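Local structure of periplasmic binding protein (Veillonella parvula, 4MO9) at residues V305-L317 with F358-N369. The protein probably serves as the periplasmic solute-binding component of an ABC importer, capturing a metal chelate such as a ferric siderophore for uptake. Residues are numbered along the deposited sequence; the frame is centred on the assembly and turned at random.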
ATOM      1  N   VAL A 305       3.822  14.224  22.241  1.00 45.73           N
ATOM      2  CA  VAL A 305       4.236  15.491  21.649  1.00 46.57           C
ATOM      3  C   VAL A 305       5.456  16.048  22.382  1.00 48.26           C
ATOM      4  O   VAL A 305       6.454  16.420  21.753  1.00 48.33           O
ATOM      5  CB  VAL A 305       3.076  16.511  21.620  1.00 49.23           C
ATOM      6  CG1 VAL A 305       3.571  17.880  21.184  1.00 49.27           C
ATOM      7  CG2 VAL A 305       1.975  16.023  20.677  1.00 49.91           C
ATOM      8  N   GLU A 306       5.372  16.075  23.711  1.00 50.63           N
ATOM      9  CA  GLU A 306       6.476  16.514  24.560  1.00 54.14           C
ATOM     10  C   GLU A 306       7.787  15.777  24.278  1.00 53.39           C
ATOM     11  O   GLU A 306       8.848  16.404  24.215  1.00 56.36           O
ATOM     12  CB  GLU A 306       6.102  16.352  26.036  1.00 56.73           C
ATOM     13  CG  GLU A 306       5.283  17.492  26.585  1.00 61.69           C
ATOM     14  CD  GLU A 306       4.728  17.198  27.970  1.00 64.64           C
ATOM     15  OE1 GLU A 306       4.898  16.053  28.454  1.00 67.47           O
ATOM     16  OE2 GLU A 306       4.107  18.101  28.559  1.00 63.40           O
ATOM     17  N   ASN A 307       7.713  14.457  24.125  1.00 49.64           N
ATOM     18  CA  ASN A 307       8.909  13.635  23.919  1.00 48.98           C
ATOM     19  C   ASN A 307       9.314  13.513  22.456  1.00 46.08           C
ATOM     20  O   ASN A 307      10.220  12.750  22.131  1.00 44.41           O
ATOM     21  CB  ASN A 307       8.719  12.223  24.493  1.00 51.75           C
ATOM     22  CG  ASN A 307       8.415  12.230  25.977  1.00 55.00           C
ATOM     23  OD1 ASN A 307       8.783  13.160  26.692  1.00 55.52           O
ATOM     24  ND2 ASN A 307       7.735  11.186  26.446  1.00 55.13           N
ATOM     25  N   LYS A 308       8.637  14.261  21.589  1.00 45.42           N
ATOM     26  CA  LYS A 308       8.903  14.222  20.157  1.00 43.48           C
ATOM     27  C   LYS A 308       8.773  12.784  19.661  1.00 43.53           C
ATOM     28  O   LYS A 308       9.702  12.234  19.068  1.00 44.21           O
ATOM     29  CB  LYS A 308      10.292  14.794  19.836  1.00 45.76           C
ATOM     30  CG  LYS A 308      10.503  16.247  20.321  1.00 50.82           C
ATOM     31  CD  LYS A 308       9.670  17.241  19.509  1.00 55.90           C
ATOM     32  CE  LYS A 308       9.925  18.687  19.936  1.00 60.98           C
ATOM     33  NZ  LYS A 308       9.337  19.661  18.966  1.00 62.93           N
ATOM     34  N   GLN A 309       7.627  12.172  19.940  1.00 39.55           N
ATOM     35  CA  GLN A 309       7.348  10.832  19.443  1.00 42.80           C
ATOM     36  C   GLN A 309       6.152  10.878  18.499  1.00 42.07           C
ATOM     37  O   GLN A 309       5.251  10.031  18.570  1.00 42.19           O
ATOM     38  CB  GLN A 309       7.106   9.859  20.600  1.00 44.70           C
ATOM     39  CG  GLN A 309       8.341   9.633  21.468  1.00 47.10           C
ATOM     40  CD  GLN A 309       9.448   8.913  20.721  1.00 49.44           C
ATOM     41  OE1 GLN A 309       9.188   8.056  19.878  1.00 47.50           O
ATOM     42  NE2 GLN A 309      10.693   9.258  21.029  1.00 52.99           N
ATOM     43  N   VAL A 310       6.168  11.879  17.616  1.00 39.82           N
ATOM     44  CA  VAL A 310       5.140  12.064  16.595  1.00 36.68           C
ATOM     45  C   VAL A 310       5.745  11.799  15.217  1.00 36.81           C
ATOM     46  O   VAL A 310       6.734  12.445  14.824  1.00 35.62           O
ATOM     47  CB  VAL A 310       4.546  13.485  16.631  1.00 37.01           C
ATOM     48  CG1 VAL A 310       3.495  13.650  15.540  1.00 35.76           C
ATOM     49  CG2 VAL A 310       3.941  13.762  17.990  1.00 36.81           C
ATOM     50  N   TYR A 311       5.137  10.856  14.495  1.00 33.61           N
ATOM     51  CA  TYR A 311       5.660  10.351  13.229  1.00 31.68           C
ATOM     52  C   TYR A 311       4.588  10.387  12.152  1.00 32.71           C
ATOM     53  O   TYR A 311       3.423  10.658  12.437  1.00 33.61           O
ATOM     54  CB  TYR A 311       6.119   8.898  13.398  1.00 30.63           C
ATOM     55  CG  TYR A 311       7.210   8.732  14.419  1.00 32.74           C
ATOM     56  CD1 TYR A 311       6.917   8.646  15.776  1.00 34.78           C
ATOM     57  CD2 TYR A 311       8.535   8.681  14.031  1.00 33.61           C
ATOM     58  CE1 TYR A 311       7.924   8.515  16.724  1.00 35.75           C
ATOM     59  CE2 TYR A 311       9.551   8.546  14.971  1.00 37.12           C
ATOM     60  CZ  TYR A 311       9.237   8.467  16.313  1.00 36.03           C
ATOM     61  OH  TYR A 311      10.237   8.322  17.240  1.00 35.12           O
ATOM     62  N   SER A 312       4.983  10.093  10.915  1.00 33.23           N
ATOM     63  CA  SER A 312       4.040  10.018   9.805  1.00 31.54           C
ATOM     64  C   SER A 312       4.599   9.093   8.733  1.00 27.65           C
ATOM     65  O   SER A 312       5.790   9.154   8.427  1.00 29.70           O
ATOM     66  CB  SER A 312       3.801  11.423   9.223  1.00 36.24           C
ATOM     67  OG  SER A 312       2.917  11.354   8.105  1.00 37.66           O
ATOM     68  N   ALA A 313       3.752   8.215   8.193  1.00 29.87           N
ATOM     69  CA  ALA A 313       4.125   7.354   7.080  1.00 29.67           C
ATOM     70  C   ALA A 313       3.050   7.493   6.011  1.00 29.73           C
ATOM     71  O   ALA A 313       1.914   7.851   6.324  1.00 32.85           O
ATOM     72  CB  ALA A 313       4.239   5.907   7.535  1.00 29.47           C
ATOM     73  N   HIS A 314       3.403   7.223   4.757  1.00 28.58           N
ATOM     74  CA  HIS A 314       2.483   7.405   3.635  1.00 28.70           C
ATOM     75  C   HIS A 314       1.400   6.317   3.616  1.00 31.39           C
ATOM     76  O   HIS A 314       1.713   5.118   3.582  1.00 30.84           O
ATOM     77  CB  HIS A 314       3.266   7.397   2.308  1.00 29.70           C
ATOM     78  CG  HIS A 314       2.476   7.893   1.132  1.00 31.98           C
ATOM     79  ND1 HIS A 314       1.401   7.204   0.617  1.00 32.99           N
ATOM     80  CD2 HIS A 314       2.601   9.013   0.379  1.00 34.46           C
ATOM     81  CE1 HIS A 314       0.895   7.876  -0.403  1.00 32.11           C
ATOM     82  NE2 HIS A 314       1.606   8.977  -0.570  1.00 32.69           N
ATOM     83  N   HIS A 315       0.138   6.748   3.602  1.00 30.39           N
ATOM     84  CA  HIS A 315      -1.047   5.880   3.666  1.00 32.48           C
ATOM     85  C   HIS A 315      -1.140   4.875   2.519  1.00 31.86           C
ATOM     86  O   HIS A 315      -1.802   3.835   2.642  1.00 32.09           O
ATOM     87  CB  HIS A 315      -2.302   6.768   3.694  1.00 33.67           C
ATOM     88  CG  HIS A 315      -3.558   6.067   4.119  1.00 36.56           C
ATOM     89  ND1 HIS A 315      -3.595   5.148   5.144  1.00 38.11           N
ATOM     90  CD2 HIS A 315      -4.834   6.193   3.681  1.00 37.30           C
ATOM     91  CE1 HIS A 315      -4.837   4.717   5.305  1.00 38.03           C
ATOM     92  NE2 HIS A 315      -5.608   5.339   4.432  1.00 38.66           N
ATOM     93  N   GLY A 316      -0.483   5.176   1.399  1.00 35.08           N
ATOM     94  CA  GLY A 316      -0.605   4.344   0.210  1.00 34.78           C
ATOM     95  C   GLY A 316       0.508   3.322   0.054  1.00 33.54           C
ATOM     96  O   GLY A 316       0.595   2.629  -0.959  1.00 32.02           O
ATOM     97  N   LEU A 317       1.379   3.233   1.052  1.00 31.03           N
ATOM     98  CA  LEU A 317       2.472   2.273   1.006  1.00 26.54           C
ATOM     99  C   LEU A 317       2.105   0.837   1.424  1.00 28.52           C
ATOM    100  O   LEU A 317       2.679  -0.106   0.875  1.00 30.13           O
ATOM    101  CB  LEU A 317       3.692   2.774   1.788  1.00 28.82           C
ATOM    102  CG  LEU A 317       4.437   4.000   1.232  1.00 30.95           C
ATOM    103  CD1 LEU A 317       5.510   4.478   2.216  1.00 31.47           C
ATOM    104  CD2 LEU A 317       5.057   3.684  -0.133  1.00 29.43           C
ATOM    105  N   PHE A 358      10.083   4.089 -12.867  1.00 32.86           N
ATOM    106  CA  PHE A 358       9.777   5.465 -12.467  1.00 36.41           C
ATOM    107  C   PHE A 358      10.842   5.949 -11.484  1.00 37.56           C
ATOM    108  O   PHE A 358      11.300   5.168 -10.642  1.00 39.19           O
ATOM    109  CB  PHE A 358       8.388   5.530 -11.814  1.00 35.40           C
ATOM    110  CG  PHE A 358       7.320   4.779 -12.580  1.00 37.22           C
ATOM    111  CD1 PHE A 358       6.915   5.207 -13.837  1.00 36.84           C
ATOM    112  CD2 PHE A 358       6.718   3.654 -12.034  1.00 36.99           C
ATOM    113  CE1 PHE A 358       5.935   4.516 -14.545  1.00 37.54           C
ATOM    114  CE2 PHE A 358       5.740   2.956 -12.730  1.00 37.20           C
ATOM    115  CZ  PHE A 358       5.347   3.389 -13.990  1.00 38.78           C
ATOM    116  N   SER A 359      11.245   7.215 -11.578  1.00 36.46           N
ATOM    117  CA  SER A 359      12.292   7.727 -10.699  1.00 37.53           C
ATOM    118  C   SER A 359      11.775   7.926  -9.277  1.00 38.98           C
ATOM    119  O   SER A 359      10.626   8.339  -9.062  1.00 37.85           O
ATOM    120  CB  SER A 359      12.852   9.048 -11.227  1.00 40.77           C
ATOM    121  OG  SER A 359      11.844  10.045 -11.253  1.00 40.15           O
ATOM    122  N   TYR A 360      12.619   7.623  -8.298  1.00 38.86           N
ATOM    123  CA  TYR A 360      12.259   7.862  -6.913  1.00 37.95           C
ATOM    124  C   TYR A 360      12.391   9.347  -6.574  1.00 38.03           C
ATOM    125  O   TYR A 360      13.355   9.989  -6.992  1.00 36.35           O
ATOM    126  CB  TYR A 360      13.144   7.037  -5.980  1.00 37.82           C
ATOM    127  CG  TYR A 360      12.848   7.284  -4.519  1.00 37.71           C
ATOM    128  CD1 TYR A 360      11.692   6.785  -3.934  1.00 37.08           C
ATOM    129  CD2 TYR A 360      13.717   8.026  -3.731  1.00 42.34           C
ATOM    130  CE1 TYR A 360      11.408   7.009  -2.600  1.00 37.24           C
ATOM    131  CE2 TYR A 360      13.446   8.258  -2.395  1.00 45.57           C
ATOM    132  CZ  TYR A 360      12.290   7.744  -1.835  1.00 46.23           C
ATOM    133  OH  TYR A 360      12.019   7.983  -0.501  1.00 49.76           O
ATOM    134  N   SER A 361      11.411   9.877  -5.841  1.00 38.39           N
ATOM    135  CA  SER A 361      11.486  11.217  -5.239  1.00 43.58           C
ATOM    136  C   SER A 361      10.317  11.421  -4.270  1.00 45.24           C
ATOM    137  O   SER A 361       9.524  10.505  -4.048  1.00 47.82           O
ATOM    138  CB  SER A 361      11.487  12.325  -6.292  1.00 45.85           C
ATOM    139  OG  SER A 361      10.218  12.430  -6.897  1.00 47.95           O
ATOM    140  N   GLY A 362      10.221  12.609  -3.683  1.00 45.08           N
ATOM    141  CA  GLY A 362       9.140  12.901  -2.756  1.00 44.51           C
ATOM    142  C   GLY A 362       9.470  12.520  -1.321  1.00 41.89           C
ATOM    143  O   GLY A 362      10.614  12.168  -1.020  1.00 43.40           O
ATOM    144  N   ILE A 363       8.467  12.581  -0.444  1.00 39.86           N
ATOM    145  CA  ILE A 363       8.648  12.352   0.993  1.00 37.55           C
ATOM    146  C   ILE A 363       7.625  11.324   1.472  1.00 33.34           C
ATOM    147  O   ILE A 363       6.426  11.492   1.245  1.00 32.43           O
ATOM    148  CB  ILE A 363       8.439  13.660   1.792  1.00 39.90           C
ATOM    149  CG1 ILE A 363       9.283  14.802   1.210  1.00 45.10           C
ATOM    150  CG2 ILE A 363       8.709  13.436   3.284  1.00 37.10           C
ATOM    151  CD1 ILE A 363      10.749  14.727   1.556  1.00 47.51           C
ATOM    152  N   TRP A 364       8.090  10.277   2.152  1.00 31.08           N
ATOM    153  CA  TRP A 364       7.251   9.106   2.419  1.00 32.88           C
ATOM    154  C   TRP A 364       7.187   8.758   3.897  1.00 31.13           C
ATOM    155  O   TRP A 364       6.312   8.005   4.329  1.00 29.75           O
ATOM    156  CB  TRP A 364       7.765   7.910   1.595  1.00 30.53           C
ATOM    157  CG  TRP A 364       7.789   8.248   0.149  1.00 31.55           C
ATOM    158  CD1 TRP A 364       8.808   8.852  -0.543  1.00 33.80           C
ATOM    159  CD2 TRP A 364       6.717   8.066  -0.785  1.00 30.19           C
ATOM    160  NE1 TRP A 364       8.436   9.033  -1.864  1.00 34.41           N
ATOM    161  CE2 TRP A 364       7.157   8.563  -2.034  1.00 32.78           C
ATOM    162  CE3 TRP A 364       5.432   7.525  -0.692  1.00 31.08           C
ATOM    163  CZ2 TRP A 364       6.352   8.527  -3.180  1.00 34.73           C
ATOM    164  CZ3 TRP A 364       4.635   7.493  -1.826  1.00 30.48           C
ATOM    165  CH2 TRP A 364       5.095   7.992  -3.054  1.00 33.05           C
ATOM    166  N   PHE A 365       8.118   9.322   4.662  1.00 33.13           N
ATOM    167  CA  PHE A 365       8.200   9.080   6.096  1.00 32.42           C
ATOM    168  C   PHE A 365       8.619  10.375   6.761  1.00 37.87           C
ATOM    169  O   PHE A 365       9.256  11.230   6.127  1.00 36.71           O
ATOM    170  CB  PHE A 365       9.230   7.994   6.404  1.00 30.38           C
ATOM    171  CG  PHE A 365       8.916   6.661   5.769  1.00 32.16           C
ATOM    172  CD1 PHE A 365       7.859   5.883   6.238  1.00 32.13           C
ATOM    173  CD2 PHE A 365       9.683   6.182   4.712  1.00 32.19           C
ATOM    174  CE1 PHE A 365       7.566   4.651   5.655  1.00 32.95           C
ATOM    175  CE2 PHE A 365       9.401   4.944   4.131  1.00 29.18           C
ATOM    176  CZ  PHE A 365       8.343   4.182   4.607  1.00 29.29           C
HETATM  177  N   MSE A 366       8.282  10.532   8.035  1.00 37.11           N
HETATM  178  CA  MSE A 366       8.528  11.814   8.676  1.00 41.18           C
HETATM  179  C   MSE A 366       8.517  11.713  10.182  1.00 41.31           C
HETATM  180  O   MSE A 366       7.661  11.047  10.766  1.00 38.55           O
HETATM  181  CB  MSE A 366       7.490  12.837   8.220  1.00 41.89           C
HETATM  182  CG  MSE A 366       7.310  13.981   9.179  1.00 52.36           C
HETATM  183 SE   MSE A 366       7.602  15.643   8.268  0.56 52.11          SE
HETATM  184  CE  MSE A 366       9.464  15.316   7.762  1.00 32.23           C
ATOM    185  N   HIS A 367       9.480  12.390  10.800  1.00 44.71           N
ATOM    186  CA  HIS A 367       9.556  12.493  12.240  1.00 44.59           C
ATOM    187  C   HIS A 367       9.461  13.975  12.555  1.00 44.75           C
ATOM    188  O   HIS A 367      10.267  14.769  12.067  1.00 44.27           O
ATOM    189  CB  HIS A 367      10.885  11.926  12.726  1.00 47.55           C
ATOM    190  CG  HIS A 367      11.031  11.920  14.212  1.00 53.72           C
ATOM    191  ND1 HIS A 367       9.947  11.857  15.061  1.00 54.57           N
ATOM    192  CD2 HIS A 367      12.127  11.987  15.002  1.00 58.51           C
ATOM    193  CE1 HIS A 367      10.373  11.872  16.312  1.00 56.07           C
ATOM    194  NE2 HIS A 367      11.689  11.950  16.306  1.00 59.34           N
HETATM  195  N   MSE A 368       8.463  14.362  13.343  1.00 42.91           N
HETATM  196  CA  MSE A 368       8.255  15.771  13.623  1.00 43.47           C
HETATM  197  C   MSE A 368       9.407  16.318  14.455  1.00 46.55           C
HETATM  198  O   MSE A 368       9.847  15.683  15.418  1.00 46.17           O
HETATM  199  CB  MSE A 368       6.932  15.982  14.358  1.00 42.61           C
HETATM  200  CG  MSE A 368       6.630  17.440  14.684  1.00 45.32           C
HETATM  201 SE   MSE A 368       5.147  17.518  15.921  0.65 56.54          SE
HETATM  202  CE  MSE A 368       6.138  17.029  17.545  1.00 40.02           C
ATOM    203  N   ASN A 369       9.897  17.492  14.072  1.00 50.18           N
ATOM    204  CA  ASN A 369      10.956  18.153  14.815  1.00 53.35           C
ATOM    205  C   ASN A 369      10.444  18.665  16.149  1.00 56.48           C
ATOM    206  O   ASN A 369       9.366  19.253  16.208  1.00 58.14           O
ATOM    207  CB  ASN A 369      11.515  19.319  14.007  1.00 57.34           C
ATOM    208  CG  ASN A 369      12.203  18.870  12.746  1.00 59.67           C
ATOM    209  OD1 ASN A 369      12.777  17.781  12.691  1.00 61.07           O
ATOM    210  ND2 ASN A 369      12.149  19.706  11.717  1.00 61.29           N
TER
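Tyr311, Ser312 and Ala313 of strand 310-313 pair with His367, Met366 and Phe365 of strand 365-367, the two running antiparallel with Ser312 and Met366 as the hydrogen-bonded pair, where Ser312 N gives a 2.8 Å bond to Met366 O. At the non-hydrogen-bonded pair beside it, the Tyr311 and His367 rings form an offset stack, planes only 8° apart, with Tyr311 CE2 lying 3.3 Å from His367 ND1 over the imidazole face. With chi1 at -177°, His367 turns CG to the side opposite its amide nitrogen; the imidazole comes alongside the phenol, and ND1 donates to Val310 O from above the carbonyl plane. That oxygen also accepts from Met368 N at 3.0 Å, so one carbonyl is gripped twice. The Tyr311 hydroxyl donates to Gln309 OE1, fixing the phenol's far end. Replacing this tyrosine by an alanine would probably leave one face of the His367 imidazole without its stacking partner and Gln309 OE1 without this donor. On the same side of the sheet, small Ala313 gives room for Phe365, whose CD1 lies 3.8 Å from Ala313 CB; the phenyl also stacks on Tyr329 of helix 324-334. On the other face Met366 packs on helix 282-295 and Ser312 on Leu276, the buried Ser312 OG bonded to Ile262 O of the neighbouring strand, while the long, unbranched selenomethionine Met368, bent at chi3, brings CE against Val310 CG2. Past the strand, the His314 ring and the six-membered ring of Trp364 meet obliquely at 36°, Trp364 CZ3 coming over one imidazole face, 3.4 Å from His314 CD2; His314 ND1 accepts from Gly316 N within the turn. Leu317 fits its branches to two rings, CD2 against Trp364 CE3 and CD1 against Phe365 CZ. Strand 365-367 thus closes one edge of the mixed five-stranded sheet as its sole antiparallel member, completing the C-terminal lobe in a TroA-like periplasmic binding protein fold.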